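Local coordinates for protein sifA (Salmonella typhimurium, PDB 3CXB), which binds the host protein PLEKHM2 (SKIP) and is required for endosomal tubulation and formation of Salmonella-induced filaments in epithelial cells, at residues M53-R58 against N126-M131; E201-L206 against C242-L247. One frame throughout, in Å; residues are numbered along the deposited sequence.

Contact 1 of 2, residues M53-R58 against N126-M131; sequences MLFAER and NLYFLM
The carbonyl oxygen of Met53 meets the edge of the Phe129 ring. It lies near the ring plane, with Met53 O 3.6 Å from Phe129 CE1. This polar-to-aromatic approach joins the C-terminal end of helix 42-54 to an outermost strand, 126-132, of the five-stranded antiparallel sheet. The strand carries a classic beta bulge here, in which Tyr128 and Phe129 both face Cys121 of strand 118-123. The bulge breaks the usual alternation of side chains. Two consecutive aromatic residues therefore point toward the helix end.

Leu54 meets both of them with one methyl group. Its CD2 is 3.8 Å from Phe129 CE1, and the same CD2 is 4.1 Å from Tyr128 CB. The leucine side chain crosses each of the two at about a right angle. Phe129 reaches the helix with its CG set between the backbone N and the carbonyl carbon (chi1 69°). Leu54 also packs on Cys121 and Val123 of strand 118-123 and on Leu110 of strand 108-114; Met53 touches Cys121 and Leu110.

Phe55 is the first residue after the helix to leave helical geometry. Its ring meets Tyr128 obliquely, with centroids 5.6 Å apart and planes at 75°. The nearest atoms of the two rings are Phe55 CE2 and Tyr128 CE1, at 3.7 Å. The Phe55 ring is also covered within its own segment, where Leu54 CB lies 3.7 Å above one face, toward the rim. Trp27 of helix 25-34 stacks on Phe55, while Trp26 of the same helix touches Tyr128. Tyr128 OH lies in the plane of the Phe55 ring, at its edge, 3.8 Å from Phe55 CE2.

Contact 2 of 2, residues E201-L206 against C242-L247; sequences EKATYL and CGLKQL
The flat group at this contact is the peptide that links Lys202 to Ala203, with the methyl CD2 of Leu244 over one face. The methyl sits above the plane, displaced toward the side of Lys202 O and Ala203 CA.

Leu244 makes the largest share of the contact. The Lys202 side chain crosses that of Leu244 at about a right angle and touches it with its methylenes. Its CG is anti to the backbone N (chi1 -177°) and the chain beyond is extended, which brings Lys202 CE to 3.8 Å from Leu244 CD1. Ala203 CB stands 3.9 Å from Leu244 CD2. One turn further on, Leu206 CD1 is 4.0 Å from that same CD2. Ala203 CB also touches the backbone of the loop, at 4.0 Å from Lys245 O.

After helix 228-241, Gly243 is the first residue to leave helical angles; its phi is positive (80°), and the chain turns there into the loop. The fold here is all helical and probably resembles the SopE family of bacterial effectors. Helix 197-220 has the loop on one flank. Leu206 also packs on Phe299 of helix 283-303 and Ile310 of helix 307-324, and Gln246 of the loop folds back on Phe235 and Met239 of helix 228-241.

How the contacts relate
The two contacts share no secondary-structure element. Their centres are 36 Å apart, on opposite sides of the centre of the chain, and their nearest atoms are about 22 Å apart. Contact 1 is a surface contact between a helix end and a sheet edge. Contact 2 is partly buried and lies between a helix and the loop that follows another helix. They bury similar areas, 205 and 201 Å². The chemistry differs. Contact 1 is rich in aromatic rings, two of which a beta bulge turns to the same side. Contact 2 is aliphatic and depends mainly on one leucine. Along the chain they come in series, the first closing before the second opens.

Contact 1 of 2, residues M53-R58 against N126-M131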
loop_
_atom_site.group_PDB
_atom_site.type_symbol
_atom_site.label_atom_id
_atom_site.label_comp_id
_atom_site.label_asym_id
_atom_site.label_seq_id
_atom_site.Cartn_x
_atom_site.Cartn_y
_atom_site.Cartn_z
ATOM N N MET A 53 14.097 9.678 -2.623
ATOM C CA MET A 53 13.971 9.326 -1.225
ATOM C C MET A 53 14.604 10.234 -0.222
ATOM O O MET A 53 14.024 10.494 0.825
ATOM C CB MET A 53 14.507 7.919 -0.984
ATOM C CG MET A 53 14.471 7.504 0.475
ATOM S SD MET A 53 15.199 5.889 0.703
ATOM C CE MET A 53 16.282 6.180 2.042
ATOM N N LEU A 54 15.789 10.729 -0.523
ATOM C CA LEU A 54 16.461 11.551 0.458
ATOM C C LEU A 54 16.977 12.866 -0.029
ATOM O O LEU A 54 17.320 13.709 0.788
ATOM C CB LEU A 54 17.635 10.786 1.058
ATOM C CG LEU A 54 17.346 9.411 1.648
ATOM C CD1 LEU A 54 18.581 8.544 1.490
ATOM C CD2 LEU A 54 16.944 9.554 3.107
ATOM N N PHE A 55 17.043 13.071 -1.336
ATOM C CA PHE A 55 17.601 14.334 -1.800
ATOM C C PHE A 55 16.759 15.114 -2.779
ATOM O O PHE A 55 17.298 15.738 -3.685
ATOM C CB PHE A 55 18.996 14.098 -2.397
ATOM C CG PHE A 55 19.830 13.102 -1.625
ATOM C CD1 PHE A 55 19.801 11.744 -1.955
ATOM C CD2 PHE A 55 20.620 13.507 -0.553
ATOM C CE1 PHE A 55 20.549 10.802 -1.228
ATOM C CE2 PHE A 55 21.368 12.578 0.180
ATOM C CZ PHE A 55 21.332 11.222 -0.161
ATOM N N ALA A 56 15.442 15.088 -2.600
ATOM C CA ALA A 56 14.542 15.833 -3.480
ATOM C C ALA A 56 14.047 17.072 -2.761
ATOM O O ALA A 56 14.491 17.368 -1.656
ATOM C CB ALA A 56 13.368 14.980 -3.893
ATOM N N GLU A 57 13.115 17.788 -3.383
ATOM C CA GLU A 57 12.591 19.016 -2.788
ATOM C C GLU A 57 11.913 18.739 -1.454
ATOM O O GLU A 57 11.824 19.617 -0.592
ATOM C CB GLU A 57 11.615 19.715 -3.740
ATOM C CG GLU A 57 11.457 21.215 -3.451
ATOM C CD GLU A 57 10.430 21.906 -4.339
ATOM O OE1 GLU A 57 10.391 23.154 -4.339
ATOM O OE2 GLU A 57 9.659 21.206 -5.030
ATOM N N ARG A 58 11.433 17.513 -1.290
ATOM C CA ARG A 58 10.793 17.137 -0.047
ATOM C C ARG A 58 10.808 15.638 0.203
ATOM O O ARG A 58 11.013 14.838 -0.702
ATOM C CB ARG A 58 9.359 17.683 0.020
ATOM C CG ARG A 58 8.348 17.117 -0.950
ATOM C CD ARG A 58 7.055 17.900 -0.790
ATOM N NE ARG A 58 5.943 17.299 -1.514
ATOM C CZ ARG A 58 4.713 17.800 -1.526
ATOM N NH1 ARG A 58 3.750 17.193 -2.211
ATOM N NH2 ARG A 58 4.450 18.912 -0.851
ATOM N N ASN A 126 23.561 8.809 9.820
ATOM C CA ASN A 126 23.122 10.204 9.948
ATOM C C ASN A 126 21.604 10.347 9.853
ATOM O O ASN A 126 20.977 9.800 8.953
ATOM C CB ASN A 126 23.783 11.034 8.859
ATOM C CG ASN A 126 25.277 10.861 8.852
ATOM O OD1 ASN A 126 25.962 11.303 9.775
ATOM N ND2 ASN A 126 25.797 10.188 7.825
ATOM N N LEU A 127 21.003 11.087 10.773
ATOM C CA LEU A 127 19.555 11.239 10.738
ATOM C C LEU A 127 19.253 12.179 9.602
ATOM O O LEU A 127 19.687 13.323 9.634
ATOM C CB LEU A 127 19.069 11.809 12.061
ATOM C CG LEU A 127 17.643 12.331 12.135
ATOM C CD1 LEU A 127 16.666 11.252 11.741
ATOM C CD2 LEU A 127 17.377 12.827 13.546
ATOM N N TYR A 128 18.549 11.718 8.573
ATOM C CA TYR A 128 18.272 12.623 7.462
ATOM C C TYR A 128 16.923 13.287 7.565
ATOM O O TYR A 128 16.698 14.329 6.956
ATOM C CB TYR A 128 18.398 11.911 6.104
ATOM C CG TYR A 128 19.620 12.339 5.298
ATOM C CD1 TYR A 128 19.508 13.260 4.251
ATOM C CD2 TYR A 128 20.901 11.900 5.657
ATOM C CE1 TYR A 128 20.657 13.743 3.590
ATOM C CE2 TYR A 128 22.038 12.372 5.010
ATOM C CZ TYR A 128 21.918 13.292 3.986
ATOM O OH TYR A 128 23.066 13.767 3.398
ATOM N N PHE A 129 16.008 12.668 8.298
ATOM C CA PHE A 129 14.694 13.265 8.488
ATOM C C PHE A 129 13.762 12.490 9.386
ATOM O O PHE A 129 13.843 11.268 9.488
ATOM C CB PHE A 129 13.989 13.538 7.143
ATOM C CG PHE A 129 13.571 12.312 6.384
ATOM C CD1 PHE A 129 14.074 12.080 5.101
ATOM C CD2 PHE A 129 12.641 11.414 6.909
ATOM C CE1 PHE A 129 13.662 10.974 4.347
ATOM C CE2 PHE A 129 12.222 10.305 6.165
ATOM C CZ PHE A 129 12.739 10.088 4.877
ATOM N N LEU A 130 12.887 13.224 10.055
ATOM C CA LEU A 130 11.888 12.629 10.901
ATOM C C LEU A 130 10.637 13.392 10.496
ATOM O O LEU A 130 10.543 14.600 10.696
ATOM C CB LEU A 130 12.226 12.849 12.365
ATOM C CG LEU A 130 11.371 11.961 13.275
ATOM C CD1 LEU A 130 12.022 11.898 14.632
ATOM C CD2 LEU A 130 9.952 12.513 13.399
ATOM N N MET A 131 9.700 12.688 9.873
ATOM C CA MET A 131 8.458 13.301 9.420
ATOM C C MET A 131 7.313 12.850 10.310
ATOM O O MET A 131 7.395 11.817 10.989
ATOM C CB MET A 131 8.168 12.902 7.965
ATOM C CG MET A 131 9.243 13.293 6.979
ATOM S SD MET A 131 9.416 15.081 6.901
ATOM C CE MET A 131 7.847 15.544 6.048
#

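Contact 2 of 2, residues E201-L206 against C242-L247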
loop_
_atom_site.group_PDB
_atom_site.type_symbol
_atom_site.label_atom_id
_atom_site.label_comp_id
_atom_site.label_asym_id
_atom_site.label_seq_id
_atom_site.Cartn_x
_atom_site.Cartn_y
_atom_site.Cartn_z
ATOM N N GLU A 201 -8.315 -11.370 -8.627
ATOM C CA GLU A 201 -8.437 -10.292 -7.649
ATOM C C GLU A 201 -8.004 -8.964 -8.256
ATOM O O GLU A 201 -8.668 -7.948 -8.089
ATOM C CB GLU A 201 -7.582 -10.629 -6.422
ATOM C CG GLU A 201 -7.759 -9.717 -5.221
ATOM C CD GLU A 201 -9.175 -9.705 -4.687
ATOM O OE1 GLU A 201 -9.760 -10.800 -4.548
ATOM O OE2 GLU A 201 -9.700 -8.603 -4.400
ATOM N N LYS A 202 -6.897 -8.980 -8.979
ATOM C CA LYS A 202 -6.401 -7.770 -9.593
ATOM C C LYS A 202 -7.440 -7.110 -10.495
ATOM O O LYS A 202 -7.631 -5.902 -10.432
ATOM C CB LYS A 202 -5.128 -8.068 -10.382
ATOM C CG LYS A 202 -4.470 -6.842 -11.005
ATOM C CD LYS A 202 -3.138 -7.219 -11.623
ATOM C CE LYS A 202 -2.457 -6.043 -12.311
ATOM N NZ LYS A 202 -1.164 -6.477 -12.929
ATOM N N ALA A 203 -8.120 -7.883 -11.331
ATOM C CA ALA A 203 -9.114 -7.290 -12.217
ATOM C C ALA A 203 -10.373 -6.921 -11.451
ATOM O O ALA A 203 -10.840 -5.788 -11.524
ATOM C CB ALA A 203 -9.455 -8.244 -13.355
ATOM N N THR A 204 -10.908 -7.876 -10.700
ATOM C CA THR A 204 -12.127 -7.666 -9.924
ATOM C C THR A 204 -12.066 -6.430 -9.045
ATOM O O THR A 204 -12.892 -5.521 -9.157
ATOM C CB THR A 204 -12.415 -8.871 -9.009
ATOM O OG1 THR A 204 -12.671 -10.024 -9.815
ATOM C CG2 THR A 204 -13.632 -8.600 -8.114
ATOM N N TYR A 205 -11.082 -6.424 -8.156
ATOM C CA TYR A 205 -10.876 -5.338 -7.206
ATOM C C TYR A 205 -10.733 -3.987 -7.903
ATOM O O TYR A 205 -11.484 -3.054 -7.637
ATOM C CB TYR A 205 -9.629 -5.643 -6.362
ATOM C CG TYR A 205 -9.534 -4.876 -5.061
ATOM C CD1 TYR A 205 -9.100 -3.546 -5.035
ATOM C CD2 TYR A 205 -9.875 -5.484 -3.845
ATOM C CE1 TYR A 205 -9.007 -2.847 -3.830
ATOM C CE2 TYR A 205 -9.784 -4.795 -2.641
ATOM C CZ TYR A 205 -9.347 -3.482 -2.642
ATOM O OH TYR A 205 -9.212 -2.814 -1.452
ATOM N N LEU A 206 -9.780 -3.895 -8.816
ATOM C CA LEU A 206 -9.549 -2.647 -9.503
ATOM C C LEU A 206 -10.733 -2.135 -10.319
ATOM O O LEU A 206 -11.025 -0.938 -10.288
ATOM C CB LEU A 206 -8.296 -2.766 -10.374
ATOM C CG LEU A 206 -6.990 -2.797 -9.564
ATOM C CD1 LEU A 206 -5.792 -3.138 -10.432
ATOM C CD2 LEU A 206 -6.790 -1.435 -8.921
ATOM N N CYS A 242 -5.210 0.580 -17.696
ATOM C CA CYS A 242 -4.631 -0.278 -16.672
ATOM C C CYS A 242 -4.336 -1.650 -17.226
ATOM O O CYS A 242 -3.781 -2.502 -16.535
ATOM C CB CYS A 242 -5.573 -0.393 -15.483
ATOM S SG CYS A 242 -5.857 1.199 -14.727
ATOM N N GLY A 243 -4.739 -1.858 -18.477
ATOM C CA GLY A 243 -4.489 -3.115 -19.156
ATOM C C GLY A 243 -5.420 -4.260 -18.844
ATOM O O GLY A 243 -5.590 -5.140 -19.678
ATOM N N LEU A 244 -6.018 -4.257 -17.658
ATOM C CA LEU A 244 -6.919 -5.329 -17.253
ATOM C C LEU A 244 -8.220 -5.361 -18.034
ATOM O O LEU A 244 -8.705 -4.328 -18.483
ATOM C CB LEU A 244 -7.221 -5.221 -15.758
ATOM C CG LEU A 244 -6.300 -6.049 -14.853
ATOM C CD1 LEU A 244 -4.833 -5.842 -15.246
ATOM C CD2 LEU A 244 -6.545 -5.669 -13.399
ATOM N N LYS A 245 -8.774 -6.562 -18.192
ATOM C CA LYS A 245 -10.027 -6.750 -18.920
ATOM C C LYS A 245 -11.110 -7.329 -18.016
ATOM O O LYS A 245 -10.823 -8.060 -17.065
ATOM C CB LYS A 245 -9.813 -7.664 -20.133
ATOM C CG LYS A 245 -9.288 -9.053 -19.800
ATOM C CD LYS A 245 -10.382 -10.097 -19.867
ATOM C CE LYS A 245 -10.861 -10.284 -21.292
ATOM N NZ LYS A 245 -12.005 -11.234 -21.360
ATOM N N GLN A 246 -12.357 -6.992 -18.324
ATOM C CA GLN A 246 -13.484 -7.458 -17.532
ATOM C C GLN A 246 -13.995 -8.796 -18.029
ATOM O O GLN A 246 -14.427 -8.921 -19.174
ATOM C CB GLN A 246 -14.619 -6.430 -17.575
ATOM C CG GLN A 246 -15.741 -6.700 -16.578
ATOM C CD GLN A 246 -16.857 -5.667 -16.641
ATOM O OE1 GLN A 246 -17.828 -5.737 -15.883
ATOM N NE2 GLN A 246 -16.726 -4.703 -17.548
ATOM N N LEU A 247 -13.927 -9.796 -17.158
ATOM C CA LEU A 247 -14.398 -11.141 -17.467
ATOM C C LEU A 247 -14.804 -11.729 -16.123
ATOM O O LEU A 247 -14.348 -12.798 -15.716
ATOM C CB LEU A 247 -13.282 -11.973 -18.105
ATOM C CG LEU A 247 -13.723 -13.103 -19.044
ATOM C CD1 LEU A 247 -12.498 -13.775 -19.637
ATOM C CD2 LEU A 247 -14.577 -14.111 -18.294
#